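Local coordinates for protein C alpha-dehydrogenase (Sphingobium sp. SYK-6, PDB 4YAC) that binds NADH and, as a short-chain dehydrogenase of the lignin beta-aryl ether cleavage pathway, probably oxidises the C-alpha alcohol of its substrate, at residues 23-28 / 237-242; 83-88 / 124-129; 137-142 / 169-174. One frame throughout, in Å; residues are numbered along the deposited sequence.

Contact 1 of 3, residues 23-28 / 237-242; sequences AKVLAE and VVLDAV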
ATOM      1  N   ALA A  23      10.777  18.087  14.139  1.00 29.62           N
ATOM      2  CA  ALA A  23      11.864  18.179  15.112  1.00 29.53           C
ATOM      3  C   ALA A  23      11.813  19.484  15.906  1.00 32.29           C
ATOM      4  O   ALA A  23      11.978  19.485  17.131  1.00 33.91           O
ATOM      5  CB  ALA A  23      13.209  18.045  14.409  1.00 30.29           C
ATOM      6  N   LYS A  24      11.586  20.596  15.211  1.00 30.80           N
ATOM      7  CA  LYS A  24      11.548  21.906  15.858  1.00 29.66           C
ATOM      8  C   LYS A  24      10.462  21.969  16.921  1.00 35.83           C
ATOM      9  O   LYS A  24      10.702  22.411  18.049  1.00 33.37           O
ATOM     10  CB  LYS A  24      11.311  23.010  14.829  1.00 35.11           C
ATOM     11  CG  LYS A  24      12.512  23.347  13.972  1.00 36.82           C
ATOM     12  CD  LYS A  24      12.190  24.500  13.024  1.00 44.32           C
ATOM     13  CE  LYS A  24      13.362  24.839  12.118  1.00 43.09           C
ATOM     14  NZ  LYS A  24      13.032  25.935  11.161  1.00 64.67           N
ATOM     15  N   VAL A  25       9.263  21.537  16.551  1.00 33.50           N
ATOM     16  CA  VAL A  25       8.117  21.580  17.454  1.00 31.40           C
ATOM     17  C   VAL A  25       8.325  20.654  18.645  1.00 35.00           C
ATOM     18  O   VAL A  25       7.991  21.008  19.775  1.00 34.22           O
ATOM     19  CB  VAL A  25       6.812  21.197  16.719  1.00 37.66           C
ATOM     20  CG1 VAL A  25       5.647  21.050  17.695  1.00 34.53           C
ATOM     21  CG2 VAL A  25       6.478  22.238  15.658  1.00 33.07           C
ATOM     22  N   LEU A  26       8.881  19.471  18.402  1.00 31.87           N
ATOM     23  CA  LEU A  26       9.091  18.516  19.483  1.00 29.63           C
ATOM     24  C   LEU A  26      10.188  18.993  20.438  1.00 36.23           C
ATOM     25  O   LEU A  26      10.064  18.851  21.657  1.00 34.54           O
ATOM     26  CB  LEU A  26       9.433  17.133  18.913  1.00 32.64           C
ATOM     27  CG  LEU A  26       8.308  16.477  18.102  1.00 31.97           C
ATOM     28  CD1 LEU A  26       8.813  15.229  17.388  1.00 28.64           C
ATOM     29  CD2 LEU A  26       7.118  16.139  18.986  1.00 38.42           C
ATOM     30  N   ALA A  27      11.248  19.578  19.890  1.00 37.48           N
ATOM     31  CA  ALA A  27      12.379  20.037  20.697  1.00 35.81           C
ATOM     32  C   ALA A  27      12.064  21.317  21.466  1.00 33.81           C
ATOM     33  O   ALA A  27      12.483  21.485  22.618  1.00 32.49           O
ATOM     34  CB  ALA A  27      13.597  20.255  19.810  1.00 37.57           C
ATOM     35  N   GLU A  28      11.326  22.220  20.832  1.00 35.23           N
ATOM     36  CA  GLU A  28      11.094  23.547  21.395  1.00 34.28           C
ATOM     37  C   GLU A  28       9.847  23.587  22.268  1.00 43.72           C
ATOM     38  O   GLU A  28       9.938  23.832  23.470  1.00 62.24           O
ATOM     39  CB  GLU A  28      10.987  24.580  20.275  1.00 40.48           C
ATOM     40  CG  GLU A  28      12.283  24.762  19.504  1.00 37.11           C
ATOM     41  CD  GLU A  28      12.194  25.848  18.451  1.00 41.19           C
ATOM     42  OE1 GLU A  28      12.052  27.032  18.827  1.00 36.66           O
ATOM     43  OE2 GLU A  28      12.266  25.517  17.246  1.00 42.25           O
ATOM     44  N   VAL A 237       0.336  19.994  14.312  1.00 57.13           N
ATOM     45  CA  VAL A 237      -0.723  19.020  14.067  1.00 50.07           C
ATOM     46  C   VAL A 237      -0.266  17.656  14.565  1.00 39.35           C
ATOM     47  O   VAL A 237      -1.030  16.919  15.189  1.00 37.32           O
ATOM     48  CB  VAL A 237      -1.092  18.936  12.565  1.00 46.70           C
ATOM     49  CG1 VAL A 237      -2.071  17.788  12.300  1.00 44.86           C
ATOM     50  CG2 VAL A 237      -1.678  20.252  12.088  1.00 45.71           C
ATOM     51  N   VAL A 238       0.991  17.332  14.284  1.00 34.09           N
ATOM     52  CA  VAL A 238       1.566  16.062  14.703  1.00 31.53           C
ATOM     53  C   VAL A 238       1.630  15.986  16.216  1.00 36.48           C
ATOM     54  O   VAL A 238       1.225  14.989  16.812  1.00 37.30           O
ATOM     55  CB  VAL A 238       2.976  15.865  14.116  1.00 32.04           C
ATOM     56  CG1 VAL A 238       3.736  14.767  14.862  1.00 36.75           C
ATOM     57  CG2 VAL A 238       2.879  15.533  12.647  1.00 38.29           C
ATOM     58  N   LEU A 239       2.151  17.044  16.827  1.00 42.17           N
ATOM     59  CA  LEU A 239       2.292  17.092  18.276  1.00 44.86           C
ATOM     60  C   LEU A 239       0.957  16.800  18.938  1.00 42.83           C
ATOM     61  O   LEU A 239       0.868  16.013  19.877  1.00 44.98           O
ATOM     62  CB  LEU A 239       2.814  18.457  18.723  1.00 41.27           C
ATOM     63  CG  LEU A 239       2.900  18.667  20.237  1.00 39.15           C
ATOM     64  CD1 LEU A 239       3.802  17.624  20.881  1.00 36.64           C
ATOM     65  CD2 LEU A 239       3.394  20.067  20.542  1.00 41.75           C
ATOM     66  N   ASP A 240      -0.085  17.428  18.413  1.00 34.24           N
ATOM     67  CA  ASP A 240      -1.420  17.288  18.958  1.00 36.78           C
ATOM     68  C   ASP A 240      -1.945  15.861  18.787  1.00 41.00           C
ATOM     69  O   ASP A 240      -2.646  15.343  19.659  1.00 40.58           O
ATOM     70  CB  ASP A 240      -2.346  18.309  18.295  1.00 40.75           C
ATOM     71  CG  ASP A 240      -3.798  17.956  18.434  1.00 60.67           C
ATOM     72  OD1 ASP A 240      -4.379  18.214  19.509  1.00 53.02           O
ATOM     73  OD2 ASP A 240      -4.370  17.429  17.457  1.00 97.57           O
ATOM     74  N   ALA A 241      -1.581  15.217  17.680  1.00 38.32           N
ATOM     75  CA  ALA A 241      -1.998  13.841  17.421  1.00 40.13           C
ATOM     76  C   ALA A 241      -1.305  12.856  18.360  1.00 35.48           C
ATOM     77  O   ALA A 241      -1.920  11.901  18.834  1.00 38.92           O
ATOM     78  CB  ALA A 241      -1.716  13.467  15.967  1.00 34.31           C
ATOM     79  N   VAL A 242      -0.020  13.082  18.612  1.00 32.34           N
ATOM     80  CA  VAL A 242       0.747  12.234  19.517  1.00 36.02           C
ATOM     81  C   VAL A 242       0.209  12.331  20.946  1.00 51.19           C
ATOM     82  O   VAL A 242       0.008  11.313  21.609  1.00 62.26           O
ATOM     83  CB  VAL A 242       2.243  12.616  19.503  1.00 36.49           C
ATOM     84  CG1 VAL A 242       3.023  11.847  20.574  1.00 37.00           C
ATOM     85  CG2 VAL A 242       2.839  12.359  18.133  1.00 30.48           C
TER
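Two helices of the Rossmann fold meet here on one side of the parallel sheet, where V25 and L26 of helix 17-28 pack on L239 of helix 231-243. The contact is small and buried, with 146 Å² of surface lost over both sides. Its chemistry is wholly aliphatic. L239 makes the close contacts from its helix; V238 and V242 lie farther off. V25 uses its CG1 branch. V25 CG1 lies 3.8 Å from L239 CD2 and 4.0 Å from L239 CB, and the two side chains run at a slant to one another. The other methyl of L239 serves L26: L239 CD1 is 4.1 Å from L26 CD2. This pair is antiparallel, each side chain passing the other on its way out. The fork of L239 is thus shared between two consecutive residues. Its CG is trans to its own N (chi1 175°), which extends the branch point from the helix toward V25 and L26. The CA atoms of L26 and L239 are the nearest pair, 7.1 Å apart. Helix 17-28 is the first helix of the nucleotide-binding fold. It follows strand 8-12 and the loop holding G13 and S16, which line the NADH pocket. The contact lies further along this helix, with the V25 side chain about 13 Å from the bound NADH. Helix 231-243 comes more than 200 residues later and precedes strand 248-249, the last strand of the sheet within this chain. L26 also rests on V34 of strand 33-38, while L239 reaches L4 and A30 in loops. Beyond the contact, D240 forms a salt bridge with R246, and V237 packs on Y273 of the second subunit.

Contact 2 of 3, residues 83-88 / 124-129; sequences GPVDLL and MTVMPR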
ATOM      1  N   GLY A  83      18.694   8.493  25.835  1.00 33.40           N
ATOM      2  CA  GLY A  83      18.017   7.384  26.484  1.00 31.91           C
ATOM      3  C   GLY A  83      17.137   6.666  25.482  1.00 32.66           C
ATOM      4  O   GLY A  83      17.160   7.005  24.298  1.00 34.04           O
ATOM      5  N   PRO A  84      16.350   5.676  25.939  1.00 38.75           N
ATOM      6  CA  PRO A  84      15.533   4.899  24.997  1.00 36.79           C
ATOM      7  C   PRO A  84      14.542   5.766  24.230  1.00 37.18           C
ATOM      8  O   PRO A  84      13.997   6.716  24.792  1.00 34.61           O
ATOM      9  CB  PRO A  84      14.796   3.902  25.900  1.00 38.00           C
ATOM     10  CG  PRO A  84      15.574   3.874  27.179  1.00 39.55           C
ATOM     11  CD  PRO A  84      16.141   5.247  27.332  1.00 40.41           C
ATOM     12  N   VAL A  85      14.317   5.442  22.961  1.00 34.51           N
ATOM     13  CA  VAL A  85      13.397   6.209  22.134  1.00 29.16           C
ATOM     14  C   VAL A  85      11.965   6.019  22.610  1.00 30.32           C
ATOM     15  O   VAL A  85      11.489   4.889  22.749  1.00 31.16           O
ATOM     16  CB  VAL A  85      13.502   5.803  20.651  1.00 26.66           C
ATOM     17  CG1 VAL A  85      12.499   6.586  19.806  1.00 27.41           C
ATOM     18  CG2 VAL A  85      14.913   6.030  20.143  1.00 32.03           C
ATOM     19  N   ASP A  86      11.282   7.133  22.855  1.00 28.58           N
ATOM     20  CA  ASP A  86       9.881   7.109  23.255  1.00 27.29           C
ATOM     21  C   ASP A  86       8.973   7.330  22.047  1.00 25.42           C
ATOM     22  O   ASP A  86       7.911   6.722  21.944  1.00 27.39           O
ATOM     23  CB  ASP A  86       9.602   8.174  24.312  1.00 33.68           C
ATOM     24  CG  ASP A  86      10.325   7.905  25.618  1.00 38.56           C
ATOM     25  OD1 ASP A  86       9.960   6.928  26.308  1.00 40.86           O
ATOM     26  OD2 ASP A  86      11.248   8.678  25.958  1.00 35.33           O
ATOM     27  N   LEU A  87       9.402   8.217  21.155  1.00 29.43           N
ATOM     28  CA  LEU A  87       8.632   8.584  19.972  1.00 29.88           C
ATOM     29  C   LEU A  87       9.490   8.414  18.731  1.00 32.73           C
ATOM     30  O   LEU A  87      10.548   9.027  18.616  1.00 25.88           O
ATOM     31  CB  LEU A  87       8.135  10.029  20.081  1.00 28.86           C
ATOM     32  CG  LEU A  87       7.496  10.670  18.840  1.00 25.22           C
ATOM     33  CD1 LEU A  87       6.256   9.908  18.408  1.00 27.73           C
ATOM     34  CD2 LEU A  87       7.151  12.122  19.132  1.00 28.57           C
ATOM     35  N   LEU A  88       9.037   7.568  17.812  1.00 32.65           N
ATOM     36  CA  LEU A  88       9.709   7.386  16.531  1.00 26.03           C
ATOM     37  C   LEU A  88       8.894   8.054  15.430  1.00 28.61           C
ATOM     38  O   LEU A  88       7.719   7.735  15.246  1.00 26.42           O
ATOM     39  CB  LEU A  88       9.899   5.901  16.222  1.00 23.26           C
ATOM     40  CG  LEU A  88      10.416   5.581  14.815  1.00 22.13           C
ATOM     41  CD1 LEU A  88      11.831   6.100  14.631  1.00 26.28           C
ATOM     42  CD2 LEU A  88      10.346   4.086  14.540  1.00 27.81           C
ATOM     43  N   MET A 124      11.303  -1.773  12.769  1.00 25.65           N
ATOM     44  CA  MET A 124      11.838  -3.038  13.261  1.00 24.51           C
ATOM     45  C   MET A 124      13.056  -2.848  14.157  1.00 24.31           C
ATOM     46  O   MET A 124      13.405  -3.743  14.917  1.00 27.60           O
ATOM     47  CB  MET A 124      12.198  -3.953  12.090  1.00 25.24           C
ATOM     48  CG  MET A 124      11.005  -4.354  11.229  1.00 30.73           C
ATOM     49  SD  MET A 124       9.578  -4.943  12.164  1.00 27.51           S
ATOM     50  CE  MET A 124      10.318  -6.254  13.130  1.00 31.90           C
ATOM     51  N   THR A 125      13.702  -1.687  14.073  1.00 26.39           N
ATOM     52  CA  THR A 125      14.859  -1.416  14.925  1.00 24.03           C
ATOM     53  C   THR A 125      14.403  -0.934  16.297  1.00 28.06           C
ATOM     54  O   THR A 125      14.960  -1.336  17.321  1.00 30.74           O
ATOM     55  CB  THR A 125      15.808  -0.365  14.301  1.00 27.37           C
ATOM     56  OG1 THR A 125      16.327  -0.862  13.062  1.00 28.41           O
ATOM     57  CG2 THR A 125      16.984  -0.063  15.227  1.00 29.20           C
ATOM     58  N   VAL A 126      13.377  -0.085  16.312  1.00 25.95           N
ATOM     59  CA  VAL A 126      12.961   0.601  17.538  1.00 26.88           C
ATOM     60  C   VAL A 126      11.807  -0.080  18.277  1.00 29.68           C
ATOM     61  O   VAL A 126      11.827  -0.177  19.502  1.00 28.52           O
ATOM     62  CB  VAL A 126      12.556   2.062  17.219  1.00 25.58           C
ATOM     63  CG1 VAL A 126      11.919   2.751  18.426  1.00 31.90           C
ATOM     64  CG2 VAL A 126      13.766   2.848  16.736  1.00 24.17           C
ATOM     65  N   MET A 127      10.798  -0.540  17.549  1.00 28.18           N
ATOM     66  CA  MET A 127       9.582  -1.033  18.189  1.00 30.04           C
ATOM     67  C   MET A 127       9.833  -2.248  19.100  1.00 31.75           C
ATOM     68  O   MET A 127       9.253  -2.333  20.185  1.00 35.18           O
ATOM     69  CB  MET A 127       8.536  -1.350  17.111  1.00 30.49           C
ATOM     70  CG  MET A 127       7.300  -2.080  17.583  1.00 32.75           C
ATOM     71  SD  MET A 127       7.425  -3.846  17.258  1.00 37.06           S
ATOM     72  CE  MET A 127       7.503  -3.903  15.462  1.00 33.35           C
ATOM     73  N   PRO A 128      10.712  -3.179  18.688  1.00 31.03           N
ATOM     74  CA  PRO A 128      11.033  -4.275  19.615  1.00 33.82           C
ATOM     75  C   PRO A 128      11.736  -3.817  20.899  1.00 34.77           C
ATOM     76  O   PRO A 128      11.599  -4.469  21.937  1.00 33.74           O
ATOM     77  CB  PRO A 128      11.952  -5.175  18.785  1.00 31.81           C
ATOM     78  CG  PRO A 128      11.539  -4.917  17.375  1.00 28.12           C
ATOM     79  CD  PRO A 128      11.219  -3.451  17.331  1.00 28.22           C
ATOM     80  N   ARG A 129      12.481  -2.717  20.831  1.00 31.46           N
ATOM     81  CA  ARG A 129      13.120  -2.161  22.018  1.00 31.06           C
ATOM     82  C   ARG A 129      12.074  -1.541  22.938  1.00 35.29           C
ATOM     83  O   ARG A 129      12.161  -1.661  24.161  1.00 36.44           O
ATOM     84  CB  ARG A 129      14.169  -1.118  21.630  1.00 36.15           C
ATOM     85  CG  ARG A 129      15.220  -1.624  20.658  1.00 32.50           C
ATOM     86  CD  ARG A 129      16.293  -0.574  20.426  1.00 37.28           C
ATOM     87  NE  ARG A 129      17.239  -0.960  19.382  1.00 39.06           N
ATOM     88  CZ  ARG A 129      18.510  -0.570  19.332  1.00 43.15           C
ATOM     89  NH1 ARG A 129      19.016   0.215  20.277  1.00 38.60           N
ATOM     90  NH2 ARG A 129      19.286  -0.974  18.337  1.00 36.98           N
TER
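V126 carries the helix side of this contact, meeting V85 and L88 with its branched side chain. Segment 124-129 starts at M124 and T125, neither of which turns its side chain toward segment 83-88. V126 comes next and points at the partner. Its CG1 sits 4.1 Å from both V85 CB and V85 CG1, and the two valine side chains cross at about a right angle. V126 CB approaches L88 CD2 at 4.0 Å, so one methyl of the leucine rests against the branch point of the valine. With chi1 at 172°, L88 stands its CG opposite the backbone N, and its CD2 reaches V126. M127, next along, leads its end away from segment 83-88. The helix kinks at P128 and R129: proline has no N-H, and R129 N makes no bond to T125 O. Instead R129 N bonds weakly to V126 O, three residues back. T125 O takes R129 NE, also weakly, at 3.1 Å with a bent N-H...O angle of 128°. R129 NH1 makes salt bridges with D76 and E79 of helix 68-81. That helix also presents V75 to V126 and Y71 to L88. F10 of strand 8-12 touches V85 and L88, so the contact lies between helices 68-81 and 105-133 and the sheet.

Contact 3 of 3, residues 137-142 / 169-174; sequences GHILIT and ESLRVE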
ATOM      1  N   GLY A 137       5.230   3.757  24.317  1.00 33.86           N
ATOM      2  CA  GLY A 137       5.907   4.512  23.282  1.00 31.11           C
ATOM      3  C   GLY A 137       4.917   5.011  22.252  1.00 30.34           C
ATOM      4  O   GLY A 137       3.704   4.912  22.437  1.00 31.02           O
ATOM      5  N   HIS A 138       5.440   5.556  21.163  1.00 30.44           N
ATOM      6  CA  HIS A 138       4.594   6.035  20.086  1.00 25.82           C
ATOM      7  C   HIS A 138       5.332   5.963  18.764  1.00 28.51           C
ATOM      8  O   HIS A 138       6.535   6.217  18.701  1.00 28.87           O
ATOM      9  CB  HIS A 138       4.141   7.464  20.366  1.00 31.07           C
ATOM     10  CG  HIS A 138       2.934   7.876  19.583  1.00 34.68           C
ATOM     11  ND1 HIS A 138       1.653   7.769  20.083  1.00 37.33           N
ATOM     12  CD2 HIS A 138       2.812   8.383  18.335  1.00 36.72           C
ATOM     13  CE1 HIS A 138       0.794   8.199  19.176  1.00 37.85           C
ATOM     14  NE2 HIS A 138       1.470   8.578  18.107  1.00 34.57           N
ATOM     15  N   ILE A 139       4.605   5.598  17.713  1.00 26.79           N
ATOM     16  CA  ILE A 139       5.177   5.491  16.380  1.00 25.18           C
ATOM     17  C   ILE A 139       4.374   6.338  15.405  1.00 28.22           C
ATOM     18  O   ILE A 139       3.171   6.146  15.244  1.00 31.24           O
ATOM     19  CB  ILE A 139       5.209   4.029  15.892  1.00 23.71           C
ATOM     20  CG1 ILE A 139       6.058   3.175  16.836  1.00 32.06           C
ATOM     21  CG2 ILE A 139       5.781   3.945  14.477  1.00 26.99           C
ATOM     22  CD1 ILE A 139       5.870   1.685  16.655  1.00 35.87           C
ATOM     23  N   LEU A 140       5.057   7.283  14.769  1.00 28.27           N
ATOM     24  CA  LEU A 140       4.476   8.094  13.707  1.00 24.43           C
ATOM     25  C   LEU A 140       5.036   7.647  12.379  1.00 21.91           C
ATOM     26  O   LEU A 140       6.246   7.467  12.233  1.00 24.11           O
ATOM     27  CB  LEU A 140       4.770   9.583  13.916  1.00 25.93           C
ATOM     28  CG  LEU A 140       4.470  10.525  12.738  1.00 38.86           C
ATOM     29  CD1 LEU A 140       2.972  10.715  12.547  1.00 42.93           C
ATOM     30  CD2 LEU A 140       5.171  11.865  12.924  1.00 45.94           C
ATOM     31  N   ILE A 141       4.140   7.461  11.418  1.00 27.48           N
ATOM     32  CA  ILE A 141       4.516   7.247  10.032  1.00 26.39           C
ATOM     33  C   ILE A 141       3.939   8.399   9.229  1.00 25.94           C
ATOM     34  O   ILE A 141       2.737   8.673   9.296  1.00 28.77           O
ATOM     35  CB  ILE A 141       4.008   5.892   9.496  1.00 23.87           C
ATOM     36  CG1 ILE A 141       4.829   4.756  10.104  1.00 25.16           C
ATOM     37  CG2 ILE A 141       4.112   5.833   7.967  1.00 24.55           C
ATOM     38  CD1 ILE A 141       4.242   3.372   9.873  1.00 28.19           C
ATOM     39  N   THR A 142       4.809   9.092   8.499  1.00 29.12           N
ATOM     40  CA  THR A 142       4.383  10.155   7.594  1.00 26.68           C
ATOM     41  C   THR A 142       4.297   9.596   6.190  1.00 27.48           C
ATOM     42  O   THR A 142       5.314   9.306   5.561  1.00 30.41           O
ATOM     43  CB  THR A 142       5.346  11.357   7.618  1.00 28.22           C
ATOM     44  OG1 THR A 142       5.497  11.824   8.967  1.00 27.83           O
ATOM     45  CG2 THR A 142       4.824  12.494   6.745  1.00 29.21           C
ATOM     46  N   GLU A 169      -1.579   0.851   9.476  1.00 25.09           N
ATOM     47  CA  GLU A 169      -2.835   0.257   9.919  1.00 26.10           C
ATOM     48  C   GLU A 169      -2.580  -1.091  10.594  1.00 28.53           C
ATOM     49  O   GLU A 169      -3.341  -1.508  11.471  1.00 27.85           O
ATOM     50  CB  GLU A 169      -3.804   0.094   8.745  1.00 27.34           C
ATOM     51  CG  GLU A 169      -4.246   1.414   8.141  1.00 28.89           C
ATOM     52  CD  GLU A 169      -5.463   1.270   7.249  1.00 40.71           C
ATOM     53  OE1 GLU A 169      -6.517   0.819   7.748  1.00 60.87           O
ATOM     54  OE2 GLU A 169      -5.365   1.606   6.047  1.00 28.91           O
ATOM     55  N   SER A 170      -1.500  -1.759  10.195  1.00 26.63           N
ATOM     56  CA  SER A 170      -1.108  -3.028  10.806  1.00 28.75           C
ATOM     57  C   SER A 170      -0.556  -2.818  12.213  1.00 28.07           C
ATOM     58  O   SER A 170      -0.905  -3.544  13.145  1.00 28.31           O
ATOM     59  CB  SER A 170      -0.077  -3.745   9.934  1.00 30.11           C
ATOM     60  OG  SER A 170      -0.664  -4.177   8.720  1.00 28.47           O
ATOM     61  N   LEU A 171       0.309  -1.822  12.362  1.00 28.32           N
ATOM     62  CA  LEU A 171       0.818  -1.444  13.679  1.00 28.95           C
ATOM     63  C   LEU A 171      -0.334  -1.075  14.605  1.00 36.81           C
ATOM     64  O   LEU A 171      -0.326  -1.398  15.794  1.00 30.22           O
ATOM     65  CB  LEU A 171       1.788  -0.265  13.558  1.00 30.02           C
ATOM     66  CG  LEU A 171       3.308  -0.451  13.687  1.00 43.79           C
ATOM     67  CD1 LEU A 171       3.779  -1.892  13.618  1.00 34.96           C
ATOM     68  CD2 LEU A 171       3.997   0.367  12.614  1.00 30.79           C
ATOM     69  N   ARG A 172      -1.328  -0.398  14.045  1.00 28.09           N
ATOM     70  CA  ARG A 172      -2.477   0.067  14.814  1.00 30.50           C
ATOM     71  C   ARG A 172      -3.201  -1.085  15.511  1.00 34.13           C
ATOM     72  O   ARG A 172      -3.755  -0.910  16.600  1.00 34.99           O
ATOM     73  CB  ARG A 172      -3.445   0.814  13.898  1.00 31.55           C
ATOM     74  CG  ARG A 172      -4.542   1.557  14.631  1.00 28.74           C
ATOM     75  CD  ARG A 172      -5.593   2.084  13.674  1.00 32.81           C
ATOM     76  NE  ARG A 172      -6.591   2.897  14.364  1.00 33.59           N
ATOM     77  CZ  ARG A 172      -7.730   3.313  13.818  1.00 34.84           C
ATOM     78  NH1 ARG A 172      -8.028   2.994  12.566  1.00 36.89           N
ATOM     79  NH2 ARG A 172      -8.575   4.048  14.528  1.00 37.95           N
ATOM     80  N   VAL A 173      -3.194  -2.257  14.885  1.00 29.62           N
ATOM     81  CA  VAL A 173      -3.860  -3.430  15.447  1.00 31.73           C
ATOM     82  C   VAL A 173      -3.071  -4.029  16.609  1.00 34.31           C
ATOM     83  O   VAL A 173      -3.651  -4.428  17.617  1.00 35.97           O
ATOM     84  CB  VAL A 173      -4.071  -4.529  14.371  1.00 47.61           C
ATOM     85  CG1 VAL A 173      -4.584  -5.832  14.998  1.00 50.12           C
ATOM     86  CG2 VAL A 173      -5.032  -4.051  13.299  1.00 45.17           C
ATOM     87  N   GLU A 174      -1.751  -4.093  16.462  1.00 34.63           N
ATOM     88  CA  GLU A 174      -0.930  -4.907  17.355  1.00 45.93           C
ATOM     89  C   GLU A 174      -0.213  -4.126  18.458  1.00 44.01           C
ATOM     90  O   GLU A 174       0.210  -4.717  19.451  1.00 34.83           O
ATOM     91  CB  GLU A 174       0.097  -5.691  16.527  1.00 35.26           C
ATOM     92  CG  GLU A 174      -0.561  -6.663  15.544  1.00 30.32           C
ATOM     93  CD  GLU A 174       0.418  -7.590  14.846  1.00 34.59           C
ATOM     94  OE1 GLU A 174       1.426  -7.992  15.463  1.00 31.66           O
ATOM     95  OE2 GLU A 174       0.168  -7.932  13.673  1.00 37.46           O
TER
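No flat group takes part where I139 and I141 meet L171; the contact is aliphatic on both sides. I139 and I141 are two apart on strand 137-142, so both point from the same face of the sheet toward the helix. L171 answers with one methyl. L171 CD2 is 4.1 Å from I141 CD1 and 4.4 Å from I139 CG2. The I141 and L171 side chains cross at about a right angle. I141 meets L171 with the end of its long branch, held extended by chi2 of 168°. Both L171 torsions (chi1 -105°, chi2 13°) are far from staggered, which may reflect a cramped setting or an uncertain fit of the side chain. V123 of helix 105-133 also touches L171. The helix turns another side to the second subunit: R172 forms a salt bridge with E265 there, and E174 accepts backbone N-H bonds from T153 and I100 of that subunit. Strand 137-142, helix 155-174 and strand 180-185 form a beta-alpha-beta crossover between adjacent parallel strands, the repeating unit of the Rossmann fold.

How the contacts relate
All three contacts are buried and aliphatic, but they lie on different sides of the same parallel sheet. Contact 1 joins two helices on one face. On the other face, contact 3 joins a strand to a helix, and contact 2 joins segment 83-88, which runs into strand 87-90, to another. All three touch the second subunit, contact 1 through V237; contact 3 adds polar bonds there. Strands 87-90 and 137-142 are neighbours, so backbone ties contacts 2 and 3: L88 O to L140 N at 2.7 Å and D86 O to H138 N at 2.8 Å are probable hydrogen bonds. Contact 1 meets both strands by packing alone. Contacts 2 and 3 are nested in sequence within contact 1.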